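Homoserine kinase (Listeria monocytogenes, PDB 3HUL) probably catalyses the ATP-dependent phosphorylation of L-homoserine to O-phospho-L-homoserine, a late step in threonine biosynthesis, as a member of the GHMP kinase family. Local coordinates at residues C155-L167 / L267-V281. Residues are numbered along the deposited sequence; the frame is centred on the assembly and turned at random.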
loop_
_atom_site.group_PDB
_atom_site.type_symbol
_atom_site.label_atom_id
_atom_site.label_comp_id
_atom_site.label_asym_id
_atom_site.label_seq_id
_atom_site.Cartn_x
_atom_site.Cartn_y
_atom_site.Cartn_z
ATOM N N CYS A 155 6.236 13.931 -5.904
ATOM C CA CYS A 155 6.200 15.242 -5.254
ATOM C C CYS A 155 7.569 15.905 -5.239
ATOM O O CYS A 155 8.558 15.283 -4.817
ATOM C CB CYS A 155 5.703 15.120 -3.813
ATOM S SG CYS A 155 5.339 16.686 -2.969
ATOM N N ALA A 156 7.621 17.156 -5.704
ATOM C CA ALA A 156 8.756 18.017 -5.450
ATOM C C ALA A 156 8.376 19.159 -4.497
ATOM O O ALA A 156 7.205 19.458 -4.295
ATOM C CB ALA A 156 9.332 18.563 -6.747
ATOM N N LEU A 157 9.366 19.762 -3.872
ATOM C CA LEU A 157 9.067 20.854 -2.953
ATOM C C LEU A 157 9.784 22.149 -3.342
ATOM O O LEU A 157 10.961 22.144 -3.708
ATOM C CB LEU A 157 9.416 20.468 -1.525
ATOM C CG LEU A 157 8.547 19.368 -0.903
ATOM C CD1 LEU A 157 9.163 17.984 -1.206
ATOM C CD2 LEU A 157 8.439 19.609 0.571
ATOM N N ILE A 158 9.059 23.256 -3.279
ATOM C CA ILE A 158 9.692 24.545 -3.459
ATOM C C ILE A 158 9.729 25.243 -2.114
ATOM O O ILE A 158 8.696 25.516 -1.516
ATOM C CB ILE A 158 8.973 25.414 -4.518
ATOM C CG1 ILE A 158 9.282 24.905 -5.930
ATOM C CG2 ILE A 158 9.406 26.851 -4.401
ATOM C CD1 ILE A 158 8.324 23.855 -6.427
ATOM N N ALA A 159 10.938 25.520 -1.648
ATOM C CA ALA A 159 11.144 26.099 -0.332
ATOM C C ALA A 159 11.436 27.595 -0.445
ATOM O O ALA A 159 12.378 28.006 -1.141
ATOM C CB ALA A 159 12.299 25.400 0.356
ATOM N N PHE A 160 10.633 28.399 0.238
ATOM C CA PHE A 160 10.991 29.793 0.460
ATOM C C PHE A 160 11.782 29.852 1.745
ATOM O O PHE A 160 11.213 29.759 2.837
ATOM C CB PHE A 160 9.756 30.653 0.644
ATOM C CG PHE A 160 9.002 30.928 -0.607
ATOM C CD1 PHE A 160 9.158 32.137 -1.265
ATOM C CD2 PHE A 160 8.081 29.995 -1.108
ATOM C CE1 PHE A 160 8.426 32.424 -2.408
ATOM C CE2 PHE A 160 7.351 30.265 -2.247
ATOM C CZ PHE A 160 7.527 31.482 -2.908
ATOM N N ILE A 161 13.091 30.008 1.623
ATOM C CA ILE A 161 13.947 30.059 2.786
ATOM C C ILE A 161 14.352 31.520 3.097
ATOM O O ILE A 161 15.215 32.082 2.404
ATOM C CB ILE A 161 15.168 29.173 2.565
ATOM C CG1 ILE A 161 14.706 27.724 2.359
ATOM C CG2 ILE A 161 16.170 29.322 3.728
ATOM C CD1 ILE A 161 15.758 26.845 1.817
ATOM N N PRO A 162 13.708 32.141 4.117
ATOM C CA PRO A 162 14.117 33.499 4.507
ATOM C C PRO A 162 15.249 33.434 5.529
ATOM O O PRO A 162 15.753 32.348 5.851
ATOM C CB PRO A 162 12.859 34.061 5.168
ATOM C CG PRO A 162 12.226 32.837 5.832
ATOM C CD PRO A 162 12.719 31.591 5.065
ATOM N N LYS A 163 15.643 34.600 6.017
ATOM C CA LYS A 163 16.631 34.745 7.082
ATOM C C LYS A 163 16.059 34.175 8.367
ATOM O O LYS A 163 14.832 34.080 8.508
ATOM C CB LYS A 163 16.922 36.249 7.281
ATOM C CG LYS A 163 17.481 36.939 6.011
ATOM C CD LYS A 163 18.892 36.457 5.756
ATOM C CE LYS A 163 19.593 37.274 4.683
ATOM N NZ LYS A 163 20.940 36.689 4.456
ATOM N N ALA A 164 16.932 33.816 9.306
ATOM C CA ALA A 164 16.489 33.444 10.645
ATOM C C ALA A 164 15.525 34.504 11.182
ATOM O O ALA A 164 15.645 35.682 10.850
ATOM C CB ALA A 164 17.685 33.261 11.590
ATOM N N GLU A 165 14.539 34.067 11.959
ATOM C CA GLU A 165 13.617 34.979 12.644
ATOM C C GLU A 165 14.408 35.938 13.556
ATOM O O GLU A 165 15.369 35.533 14.226
ATOM C CB GLU A 165 12.605 34.176 13.454
ATOM C CG GLU A 165 11.225 34.836 13.671
ATOM C CD GLU A 165 10.417 35.019 12.394
ATOM O OE1 GLU A 165 9.551 35.941 12.354
ATOM O OE2 GLU A 165 10.642 34.260 11.427
ATOM N N LEU A 166 14.023 37.210 13.571
ATOM C CA LEU A 166 14.797 38.201 14.318
ATOM C C LEU A 166 14.565 38.153 15.832
ATOM O O LEU A 166 15.480 38.402 16.613
ATOM C CB LEU A 166 14.615 39.595 13.719
ATOM C CG LEU A 166 15.282 39.747 12.336
ATOM C CD1 LEU A 166 14.734 40.959 11.576
ATOM C CD2 LEU A 166 16.813 39.784 12.415
ATOM N N LEU A 167 13.363 37.782 16.249
ATOM C CA LEU A 167 13.123 37.427 17.642
ATOM C C LEU A 167 12.999 35.912 17.744
ATOM O O LEU A 167 13.167 35.341 18.819
ATOM C CB LEU A 167 11.839 38.076 18.145
ATOM C CG LEU A 167 11.467 39.462 17.625
ATOM C CD1 LEU A 167 9.957 39.615 17.709
ATOM C CD2 LEU A 167 12.183 40.547 18.428
ATOM N N LEU A 267 7.488 31.262 -8.945
ATOM C CA LEU A 267 7.416 31.798 -7.576
ATOM C C LEU A 267 8.507 32.844 -7.316
ATOM O O LEU A 267 8.301 33.769 -6.549
ATOM C CB LEU A 267 7.462 30.679 -6.530
ATOM C CG LEU A 267 6.188 29.812 -6.522
ATOM C CD1 LEU A 267 6.499 28.427 -5.987
ATOM C CD2 LEU A 267 5.042 30.437 -5.746
ATOM N N GLN A 268 9.665 32.662 -7.951
ATOM C CA GLN A 268 10.713 33.662 -7.979
ATOM C C GLN A 268 10.274 35.037 -8.505
ATOM O O GLN A 268 10.919 36.025 -8.187
ATOM C CB GLN A 268 11.915 33.143 -8.776
ATOM C CG GLN A 268 12.735 32.148 -7.973
ATOM C CD GLN A 268 13.771 31.391 -8.762
ATOM O OE1 GLN A 268 13.722 31.296 -9.996
ATOM N NE2 GLN A 268 14.713 30.803 -8.042
ATOM N N THR A 269 9.184 35.115 -9.278
ATOM C CA THR A 269 8.720 36.421 -9.785
ATOM C C THR A 269 8.017 37.259 -8.726
ATOM O O THR A 269 7.730 38.431 -8.961
ATOM C CB THR A 269 7.770 36.342 -11.023
ATOM O OG1 THR A 269 6.522 35.775 -10.634
ATOM C CG2 THR A 269 8.379 35.559 -12.187
ATOM N N LEU A 270 7.711 36.658 -7.578
ATOM C CA LEU A 270 7.003 37.381 -6.514
ATOM C C LEU A 270 7.915 38.350 -5.754
ATOM O O LEU A 270 7.436 39.257 -5.075
ATOM C CB LEU A 270 6.306 36.396 -5.552
ATOM C CG LEU A 270 5.273 35.472 -6.200
ATOM C CD1 LEU A 270 4.751 34.424 -5.187
ATOM C CD2 LEU A 270 4.125 36.298 -6.802
ATOM N N GLU A 271 9.227 38.158 -5.908
ATOM C CA GLU A 271 10.268 38.998 -5.289
ATOM C C GLU A 271 10.036 39.160 -3.789
ATOM O O GLU A 271 9.992 40.268 -3.232
ATOM C CB GLU A 271 10.395 40.340 -6.013
ATOM C CG GLU A 271 11.042 40.172 -7.400
ATOM C CD GLU A 271 10.666 41.266 -8.382
ATOM O OE1 GLU A 271 11.034 41.132 -9.577
ATOM O OE2 GLU A 271 10.007 42.252 -7.967
ATOM N N ILE A 272 9.834 38.017 -3.158
ATOM C CA ILE A 272 9.699 37.939 -1.730
ATOM C C ILE A 272 11.130 37.809 -1.220
ATOM O O ILE A 272 12.003 37.269 -1.905
ATOM C CB ILE A 272 8.768 36.745 -1.353
ATOM C CG1 ILE A 272 7.327 37.068 -1.759
ATOM C CG2 ILE A 272 8.819 36.419 0.132
ATOM C CD1 ILE A 272 6.454 35.849 -1.968
ATOM N N ASP A 273 11.376 38.342 -0.031
ATOM C CA ASP A 273 12.702 38.304 0.554
ATOM C C ASP A 273 13.039 36.910 1.107
ATOM O O ASP A 273 12.960 36.666 2.326
ATOM C CB ASP A 273 12.825 39.375 1.648
ATOM C CG ASP A 273 14.262 39.617 2.059
ATOM O OD1 ASP A 273 15.186 39.190 1.320
ATOM O OD2 ASP A 273 14.466 40.230 3.126
ATOM N N ALA A 274 13.407 36.004 0.197
ATOM C CA ALA A 274 13.776 34.637 0.556
ATOM C C ALA A 274 14.372 33.960 -0.653
ATOM O O ALA A 274 13.991 34.259 -1.776
ATOM C CB ALA A 274 12.540 33.860 1.032
ATOM N N ASP A 275 15.306 33.044 -0.428
ATOM C CA ASP A 275 15.801 32.208 -1.496
ATOM C C ASP A 275 14.704 31.187 -1.828
ATOM O O ASP A 275 14.030 30.653 -0.931
ATOM C CB ASP A 275 17.093 31.525 -1.068
ATOM C CG ASP A 275 18.233 32.524 -0.818
ATOM O OD1 ASP A 275 18.377 33.493 -1.610
ATOM O OD2 ASP A 275 18.998 32.335 0.162
ATOM N N VAL A 276 14.495 30.964 -3.114
ATOM C CA VAL A 276 13.551 29.969 -3.577
ATOM C C VAL A 276 14.331 28.767 -4.076
ATOM O O VAL A 276 15.030 28.852 -5.097
ATOM C CB VAL A 276 12.669 30.509 -4.671
ATOM C CG1 VAL A 276 11.627 29.460 -5.042
ATOM C CG2 VAL A 276 11.984 31.820 -4.188
ATOM N N LEU A 277 14.224 27.661 -3.340
ATOM C CA LEU A 277 15.038 26.477 -3.594
ATOM C C LEU A 277 14.180 25.288 -3.986
ATOM O O LEU A 277 13.059 25.160 -3.537
ATOM C CB LEU A 277 15.881 26.129 -2.365
ATOM C CG LEU A 277 17.348 26.576 -2.356
ATOM C CD1 LEU A 277 17.521 28.099 -2.452
ATOM C CD2 LEU A 277 18.055 26.044 -1.092
ATOM N N LEU A 278 14.717 24.431 -4.836
ATOM C CA LEU A 278 14.015 23.227 -5.249
ATOM C C LEU A 278 14.550 22.042 -4.449
ATOM O O LEU A 278 15.753 21.761 -4.425
ATOM C CB LEU A 278 14.148 23.006 -6.764
ATOM C CG LEU A 278 13.376 21.909 -7.509
ATOM C CD1 LEU A 278 11.931 21.788 -7.078
ATOM C CD2 LEU A 278 13.430 22.186 -9.010
ATOM N N LEU A 279 13.647 21.375 -3.743
ATOM C CA LEU A 279 14.040 20.211 -2.946
ATOM C C LEU A 279 13.273 18.990 -3.399
ATOM O O LEU A 279 12.164 19.116 -3.868
ATOM C CB LEU A 279 13.753 20.477 -1.473
ATOM C CG LEU A 279 14.085 21.857 -0.910
ATOM C CD1 LEU A 279 13.544 21.952 0.487
ATOM C CD2 LEU A 279 15.595 22.156 -0.924
ATOM N N ASP A 280 13.870 17.811 -3.234
ATOM C CA ASP A 280 13.165 16.573 -3.417
ATOM C C ASP A 280 12.972 15.850 -2.079
ATOM O O ASP A 280 13.636 16.172 -1.084
ATOM C CB ASP A 280 13.910 15.678 -4.416
ATOM C CG ASP A 280 13.823 16.201 -5.858
ATOM O OD1 ASP A 280 12.711 16.376 -6.391
ATOM O OD2 ASP A 280 14.875 16.434 -6.461
ATOM N N VAL A 281 12.069 14.863 -2.072
ATOM C CA VAL A 281 11.970 13.886 -0.981
ATOM C C VAL A 281 13.260 13.086 -0.967
ATOM O O VAL A 281 13.697 12.609 -2.005
ATOM C CB VAL A 281 10.734 12.945 -1.150
ATOM C CG1 VAL A 281 10.728 11.819 -0.126
ATOM C CG2 VAL A 281 9.390 13.762 -1.086
HETATM O O HOH W 1 10.834 14.501 -4.638
#
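L267, in the last turn of helix 260-268, meets the far end of the F160 ring: L267 CB comes 3.7 Å from F160 CZ, and its CD2 lies at the ring edge, in plane. Its other methyl, CD1, goes to CG2 of I158. After a type I turn from Q268 to E271, I272 brings CD1 within 4.0 Å of F160 CE1, the two side chains crossing at about a right angle, and A274 CB sits near the ring plane beside the base of the side chain. I230 of helix 227-235 also touches this phenylalanine.

Strand 275-280 runs antiparallel to strand 156-161, as the edge strand of a four-stranded sheet within this chain. D275 and I161 exchange two backbone bonds of unequal quality: I161 N to D275 O is 2.8 Å, while D275 N comes in above the carbonyl plane of I161, bent to 142°. V276 splits its methyls. V276 CG1, anti to the backbone N (chi1 -176°), presses on I158 CG2 at a tight 3.5 Å; CG2 lies alongside F160. On the other face L277 CD2 meets I161 CD1, and L279 CD1 covers A159 CB. L277 with A159 and L279 with L157 are hydrogen-bonded pairs, the straightest bond running from L279 N to L157 O (177°). Beyond them, a water joins V281 N and D280 OD1.

Backbone amides and carbonyls of the hydrogen-bonded pairs thus satisfy one another between apolar side chains on both faces, with the 275-280 side partly exposed, and the aliphatic contacts of L267, I272 and V276 with F160 tie helix 260-268 to the four-stranded antiparallel sheet.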